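Local coordinates for snrnp sm-like protein (Pyrococcus abyssi, PDB 1H64) that probably binds RNA as an Sm-fold subunit, seven copies of which assemble into a heptameric ring, at residues C[19-22]-C[23-27]; C[47-51]-C[52-56]. One frame throughout, in Å; residues are numbered along the deposited sequence.

Interaction 1: residues C[19-22]-C[23-27]; sequences VILK and KGFEF
Leu-21 meets Phe-27 on one face of this hairpin. The CD1 methyl of Leu-21 lies 3.4 Å from CE1 of Phe-27, approaching that ring obliquely. With CG anti to the carbonyl carbon (chi1 -54°) and the chain extended into CD1, this methyl is the branch that reaches the Phe-27 ring. On the same face the leucine lies alongside Phe-25, the two side chains pointing the same way. Further along, Val-19 and Phe-27 pack CB to CB at 4.2 Å. On the other face Glu-26 lies beside Ile-20, with OE1 of Glu-26 4.0 Å from CG1 of Ile-20, a contact of aliphatic carbon with a carboxylate oxygen. The framework is the backbone: Val-19 N donates to Phe-27 O (2.8 Å), and Phe-27 N returns a bond to Val-19 O. Gly-24, with positive phi, helps reverse the chain between the strands 16-21 and 25-34 of the Sm fold. Leu-68 of a third subunit packs on Leu-21 and Phe-25, so the apolar character of this face serves the interface between neighbouring subunits as well as the hairpin.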
ATOM      1  N   VAL C  19      15.444   3.937 -15.121  1.00 23.04           N
ATOM      2  CA  VAL C  19      14.466   3.416 -14.156  1.00 22.66           C
ATOM      3  C   VAL C  19      13.722   4.636 -13.604  1.00 23.09           C
ATOM      4  O   VAL C  19      14.302   5.447 -12.869  1.00 25.17           O
ATOM      5  CB  VAL C  19      15.155   2.644 -12.997  1.00 21.88           C
ATOM      6  CG1 VAL C  19      14.102   2.144 -11.992  1.00 23.78           C
ATOM      7  CG2 VAL C  19      15.971   1.459 -13.556  1.00 18.48           C
ATOM      8  N   ILE C  20      12.454   4.768 -13.983  1.00 19.29           N
ATOM      9  CA  ILE C  20      11.601   5.869 -13.556  1.00 23.70           C
ATOM     10  C   ILE C  20      10.866   5.516 -12.262  1.00 25.68           C
ATOM     11  O   ILE C  20      10.164   4.497 -12.184  1.00 19.53           O
ATOM     12  CB  ILE C  20      10.559   6.208 -14.637  1.00 21.61           C
ATOM     13  CG1 ILE C  20      11.257   6.480 -15.971  1.00 29.16           C
ATOM     14  CG2 ILE C  20       9.747   7.425 -14.223  1.00 24.14           C
ATOM     15  CD1 ILE C  20      10.293   6.762 -17.116  1.00 29.30           C
ATOM     16  N   LEU C  21      11.038   6.354 -11.246  1.00 24.32           N
ATOM     17  CA  LEU C  21      10.393   6.116  -9.966  1.00 30.69           C
ATOM     18  C   LEU C  21       9.098   6.918  -9.868  1.00 33.71           C
ATOM     19  O   LEU C  21       8.875   7.852 -10.632  1.00 33.31           O
ATOM     20  CB  LEU C  21      11.361   6.473  -8.834  1.00 31.74           C
ATOM     21  CG  LEU C  21      12.697   5.733  -9.002  1.00 35.84           C
ATOM     22  CD1 LEU C  21      13.751   6.389  -8.153  1.00 37.58           C
ATOM     23  CD2 LEU C  21      12.536   4.248  -8.646  1.00 35.08           C
ATOM     24  N   LYS C  22       8.238   6.531  -8.933  1.00 40.99           N
ATOM     25  CA  LYS C  22       6.949   7.193  -8.745  1.00 47.70           C
ATOM     26  C   LYS C  22       7.076   8.635  -8.246  1.00 52.29           C
ATOM     27  O   LYS C  22       6.233   9.096  -7.481  1.00 56.13           O
ATOM     28  CB  LYS C  22       6.101   6.387  -7.755  1.00 45.90           C
ATOM     29  CG  LYS C  22       6.115   4.885  -8.017  1.00 45.73           C
ATOM     30  CD  LYS C  22       5.204   4.123  -7.052  1.00 45.81           C
ATOM     31  CE  LYS C  22       5.258   2.618  -7.303  1.00 40.22           C
ATOM     32  NZ  LYS C  22       4.264   1.884  -6.454  1.00 45.65           N
ATOM     33  N   LYS C  23       8.103   9.357  -8.692  1.00 58.70           N
ATOM     34  CA  LYS C  23       8.309  10.731  -8.229  1.00 60.50           C
ATOM     35  C   LYS C  23       8.865  11.740  -9.245  1.00 63.15           C
ATOM     36  O   LYS C  23       9.174  12.877  -8.872  1.00 65.20           O
ATOM     37  CB  LYS C  23       9.240  10.716  -7.011  1.00 62.32           C
ATOM     38  CG  LYS C  23       8.780   9.824  -5.862  1.00 62.90           C
ATOM     39  CD  LYS C  23       7.703  10.487  -5.023  1.00 63.65           C
ATOM     40  CE  LYS C  23       8.262  11.673  -4.250  1.00 63.51           C
ATOM     41  NZ  LYS C  23       7.249  12.283  -3.345  1.00 65.82           N
ATOM     42  N   GLY C  24       8.983  11.361 -10.516  1.00 63.32           N
ATOM     43  CA  GLY C  24       9.552  12.291 -11.486  1.00 61.56           C
ATOM     44  C   GLY C  24      11.017  12.355 -11.101  1.00 58.88           C
ATOM     45  O   GLY C  24      11.737  13.330 -11.334  1.00 60.09           O
ATOM     46  N   PHE C  25      11.422  11.250 -10.491  1.00 53.34           N
ATOM     47  CA  PHE C  25      12.747  10.994  -9.959  1.00 46.01           C
ATOM     48  C   PHE C  25      13.246   9.743 -10.706  1.00 42.50           C
ATOM     49  O   PHE C  25      12.468   8.812 -10.928  1.00 34.49           O
ATOM     50  CB  PHE C  25      12.540  10.717  -8.474  1.00 50.59           C
ATOM     51  CG  PHE C  25      13.785  10.481  -7.704  1.00 54.93           C
ATOM     52  CD1 PHE C  25      14.741  11.477  -7.576  1.00 57.07           C
ATOM     53  CD2 PHE C  25      13.959   9.283  -7.025  1.00 56.82           C
ATOM     54  CE1 PHE C  25      15.850  11.279  -6.776  1.00 60.80           C
ATOM     55  CE2 PHE C  25      15.061   9.072  -6.225  1.00 58.81           C
ATOM     56  CZ  PHE C  25      16.005  10.069  -6.096  1.00 62.30           C
ATOM     57  N   GLU C  26      14.518   9.695 -11.094  1.00 36.08           N
ATOM     58  CA  GLU C  26      14.984   8.516 -11.823  1.00 36.49           C
ATOM     59  C   GLU C  26      16.423   8.066 -11.653  1.00 34.76           C
ATOM     60  O   GLU C  26      17.258   8.784 -11.109  1.00 30.42           O
ATOM     61  CB  GLU C  26      14.676   8.673 -13.320  1.00 38.35           C
ATOM     62  CG  GLU C  26      14.906  10.061 -13.896  1.00 50.99           C
ATOM     63  CD  GLU C  26      14.353  10.204 -15.313  1.00 53.80           C
ATOM     64  OE1 GLU C  26      13.133  10.010 -15.501  1.00 57.42           O
ATOM     65  OE2 GLU C  26      15.132  10.511 -16.241  1.00 57.86           O
ATOM     66  N   PHE C  27      16.689   6.838 -12.085  1.00 27.96           N
ATOM     67  CA  PHE C  27      18.026   6.282 -12.032  1.00 31.00           C
ATOM     68  C   PHE C  27      18.404   5.869 -13.443  1.00 33.77           C
ATOM     69  O   PHE C  27      17.539   5.491 -14.239  1.00 29.89           O
ATOM     70  CB  PHE C  27      18.104   5.044 -11.142  1.00 31.48           C
ATOM     71  CG  PHE C  27      18.044   5.330  -9.671  1.00 31.54           C
ATOM     72  CD1 PHE C  27      16.903   5.021  -8.940  1.00 32.47           C
ATOM     73  CD2 PHE C  27      19.145   5.855  -9.005  1.00 33.25           C
ATOM     74  CE1 PHE C  27      16.860   5.224  -7.567  1.00 36.70           C
ATOM     75  CE2 PHE C  27      19.113   6.062  -7.627  1.00 33.38           C
ATOM     76  CZ  PHE C  27      17.968   5.745  -6.908  1.00 34.98           C
TER

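Interaction 2: residues C[47-51]-C[52-56]; sequences MIQDG and EVVKR
Met-47 N bonds to Lys-55 O and Val-54 N to Met-47 O, both at 2.9 Å, between strand segments 47-49 and 52-56, which run antiparallel with 134° between their directions. Among the side chains, Met-47 crosses that of Val-54 at a slant, and SD of Met-47 sits 3.7 Å from CG2 of Val-54. The methionine is extended to the sulfur (chi1 172°), which lays CG and SD alongside this methyl before the chain bends at its last torsion. Gln-49 meets the other branch of Val-54 at about a right angle, NE2 of the glutamine lying 3.4 Å from CG1 of the valine. Two neighbouring residues, Val-54 and Lys-55, thus face the single residue Met-47, making a beta bulge in strand 52-57; the extra residue is Val-54, which sits between the Ile-48/Val-53 and Met-47/Lys-55 pairings and has near-helical backbone angles. The reversal itself is a type I' turn, with Asp-50 and Gly-51 at its corners, both at positive phi, and it closes a beta hairpin of the Sm fold with a two-residue loop. Across this turn Gln-49 N binds Glu-52 O at 2.9 Å, and Glu-52 N binds Gln-49 O at 3.1 Å. On the face opposite Met-47, Ile-48 and Val-53 form a non-hydrogen-bonded pair, CD1 of Ile-48 pressing on CG2 of Val-53 at 3.3 Å, tighter than usual for two carbons. The bend of Ile-48 beyond CG1 (chi2 -56°) brings CD1 over to the partner strand. At the far end the buried Met-47 also packs on Ile-20 of a third subunit, and Lys-55, packed on Leu-18 of that subunit, makes with its NZ a long, weak ion pair to Glu-26 there.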
ATOM      1  N   MET C  47      21.694   9.000  -9.868  1.00 34.23           N
ATOM      2  CA  MET C  47      20.334   9.370  -9.520  1.00 30.79           C
ATOM      3  C   MET C  47      20.078  10.714 -10.187  1.00 35.15           C
ATOM      4  O   MET C  47      20.862  11.666 -10.034  1.00 34.48           O
ATOM      5  CB  MET C  47      20.183   9.485  -8.005  1.00 31.87           C
ATOM      6  CG  MET C  47      18.846  10.053  -7.570  1.00 32.13           C
ATOM      7  SD  MET C  47      18.835  10.361  -5.798  1.00 42.28           S
ATOM      8  CE  MET C  47      18.970   8.686  -5.175  1.00 40.37           C
ATOM      9  N   ILE C  48      18.999  10.790 -10.951  1.00 30.45           N
ATOM     10  CA  ILE C  48      18.650  12.015 -11.647  1.00 35.34           C
ATOM     11  C   ILE C  48      17.412  12.651 -11.026  1.00 37.86           C
ATOM     12  O   ILE C  48      16.399  11.981 -10.821  1.00 34.82           O
ATOM     13  CB  ILE C  48      18.378  11.740 -13.141  1.00 37.46           C
ATOM     14  CG1 ILE C  48      19.646  11.180 -13.802  1.00 41.40           C
ATOM     15  CG2 ILE C  48      17.910  13.005 -13.831  1.00 40.42           C
ATOM     16  CD1 ILE C  48      20.861  12.067 -13.654  1.00 43.43           C
ATOM     17  N   GLN C  49      17.507  13.945 -10.728  1.00 38.06           N
ATOM     18  CA  GLN C  49      16.406  14.693 -10.133  1.00 41.82           C
ATOM     19  C   GLN C  49      16.171  15.968 -10.926  1.00 48.28           C
ATOM     20  O   GLN C  49      17.049  16.833 -10.995  1.00 49.80           O
ATOM     21  CB  GLN C  49      16.729  15.063  -8.688  1.00 46.36           C
ATOM     22  CG  GLN C  49      15.638  15.868  -8.011  1.00 53.69           C
ATOM     23  CD  GLN C  49      16.178  16.808  -6.948  1.00 58.07           C
ATOM     24  OE1 GLN C  49      15.414  17.451  -6.230  1.00 62.54           O
ATOM     25  NE2 GLN C  49      17.501  16.901  -6.852  1.00 59.80           N
ATOM     26  N   ASP C  50      14.990  16.093 -11.520  1.00 47.92           N
ATOM     27  CA  ASP C  50      14.660  17.271 -12.309  1.00 51.57           C
ATOM     28  C   ASP C  50      15.718  17.529 -13.378  1.00 51.71           C
ATOM     29  O   ASP C  50      16.085  18.675 -13.631  1.00 52.45           O
ATOM     30  CB  ASP C  50      14.528  18.505 -11.406  1.00 55.66           C
ATOM     31  CG  ASP C  50      13.298  18.452 -10.514  1.00 59.48           C
ATOM     32  OD1 ASP C  50      13.129  17.454  -9.781  1.00 63.78           O
ATOM     33  OD2 ASP C  50      12.502  19.413 -10.540  1.00 62.87           O
ATOM     34  N   GLY C  51      16.211  16.459 -13.993  1.00 51.23           N
ATOM     35  CA  GLY C  51      17.205  16.599 -15.045  1.00 49.51           C
ATOM     36  C   GLY C  51      18.679  16.588 -14.669  1.00 48.69           C
ATOM     37  O   GLY C  51      19.527  16.509 -15.553  1.00 48.08           O
ATOM     38  N   GLU C  52      19.014  16.654 -13.382  1.00 46.69           N
ATOM     39  CA  GLU C  52      20.429  16.665 -13.018  1.00 43.61           C
ATOM     40  C   GLU C  52      20.909  15.536 -12.108  1.00 41.15           C
ATOM     41  O   GLU C  52      20.143  14.966 -11.324  1.00 35.86           O
ATOM     42  CB  GLU C  52      20.798  18.033 -12.422  1.00 48.63           C
ATOM     43  CG  GLU C  52      20.150  18.375 -11.089  1.00 51.25           C
ATOM     44  CD  GLU C  52      19.997  19.874 -10.896  1.00 55.97           C
ATOM     45  OE1 GLU C  52      20.934  20.627 -11.247  1.00 55.68           O
ATOM     46  OE2 GLU C  52      18.940  20.300 -10.391  1.00 58.76           O
ATOM     47  N   VAL C  53      22.192  15.214 -12.234  1.00 35.86           N
ATOM     48  CA  VAL C  53      22.812  14.159 -11.443  1.00 35.31           C
ATOM     49  C   VAL C  53      23.017  14.623 -10.003  1.00 36.34           C
ATOM     50  O   VAL C  53      23.709  15.615  -9.752  1.00 36.17           O
ATOM     51  CB  VAL C  53      24.179  13.770 -12.048  1.00 35.94           C
ATOM     52  CG1 VAL C  53      24.872  12.728 -11.177  1.00 33.60           C
ATOM     53  CG2 VAL C  53      23.984  13.258 -13.465  1.00 34.79           C
ATOM     54  N   VAL C  54      22.431  13.908  -9.049  1.00 35.16           N
ATOM     55  CA  VAL C  54      22.590  14.305  -7.657  1.00 33.51           C
ATOM     56  C   VAL C  54      23.303  13.262  -6.807  1.00 34.58           C
ATOM     57  O   VAL C  54      23.648  13.527  -5.652  1.00 36.21           O
ATOM     58  CB  VAL C  54      21.225  14.683  -7.023  1.00 36.42           C
ATOM     59  CG1 VAL C  54      20.621  15.852  -7.783  1.00 36.05           C
ATOM     60  CG2 VAL C  54      20.277  13.486  -7.033  1.00 33.26           C
ATOM     61  N   LYS C  55      23.537  12.086  -7.388  1.00 32.59           N
ATOM     62  CA  LYS C  55      24.241  10.999  -6.711  1.00 33.38           C
ATOM     63  C   LYS C  55      24.774  10.008  -7.752  1.00 29.96           C
ATOM     64  O   LYS C  55      24.253   9.915  -8.868  1.00 34.92           O
ATOM     65  CB  LYS C  55      23.308  10.249  -5.744  1.00 35.29           C
ATOM     66  CG  LYS C  55      22.804  11.048  -4.545  1.00 41.86           C
ATOM     67  CD  LYS C  55      23.660  10.846  -3.291  1.00 42.45           C
ATOM     68  CE  LYS C  55      23.449   9.460  -2.689  1.00 46.72           C
ATOM     69  NZ  LYS C  55      23.909   9.357  -1.266  1.00 40.70           N
ATOM     70  N   ARG C  56      25.824   9.282  -7.389  1.00 30.43           N
ATOM     71  CA  ARG C  56      26.396   8.276  -8.270  1.00 31.58           C
ATOM     72  C   ARG C  56      26.689   7.060  -7.431  1.00 32.49           C
ATOM     73  O   ARG C  56      27.010   7.169  -6.244  1.00 33.98           O
ATOM     74  CB  ARG C  56      27.671   8.778  -8.963  1.00 37.13           C
ATOM     75  CG  ARG C  56      27.375   9.682 -10.145  1.00 39.75           C
ATOM     76  CD  ARG C  56      28.628  10.142 -10.875  1.00 44.97           C
ATOM     77  NE  ARG C  56      28.291  11.155 -11.871  1.00 49.90           N
ATOM     78  CZ  ARG C  56      29.162  11.995 -12.416  1.00 49.06           C
ATOM     79  NH1 ARG C  56      30.442  11.951 -12.072  1.00 54.49           N
ATOM     80  NH2 ARG C  56      28.746  12.898 -13.288  1.00 47.82           N
TER

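Interactions 1 and 2 are two beta hairpins in series along the chain whose adjoining strands, 25-34 and 45-49, are neighbours in one sheet, with centres about 10 Å apart. They meet directly: Ile-48 N probably donates to Glu-26 O at 2.7 Å, and Met-47 CE rests 3.6 Å from CZ of Phe-27. Interaction 1 is partly buried and relies on leucine, valine and aromatic carbons, with antiparallel backbone pairing behind them. Interaction 2 lies at the surface, where a tight turn and a bulge define the backbone; its buried residue, Met-47, is the one turned to the rings of 23-27. Both hairpins also touch the third subunit.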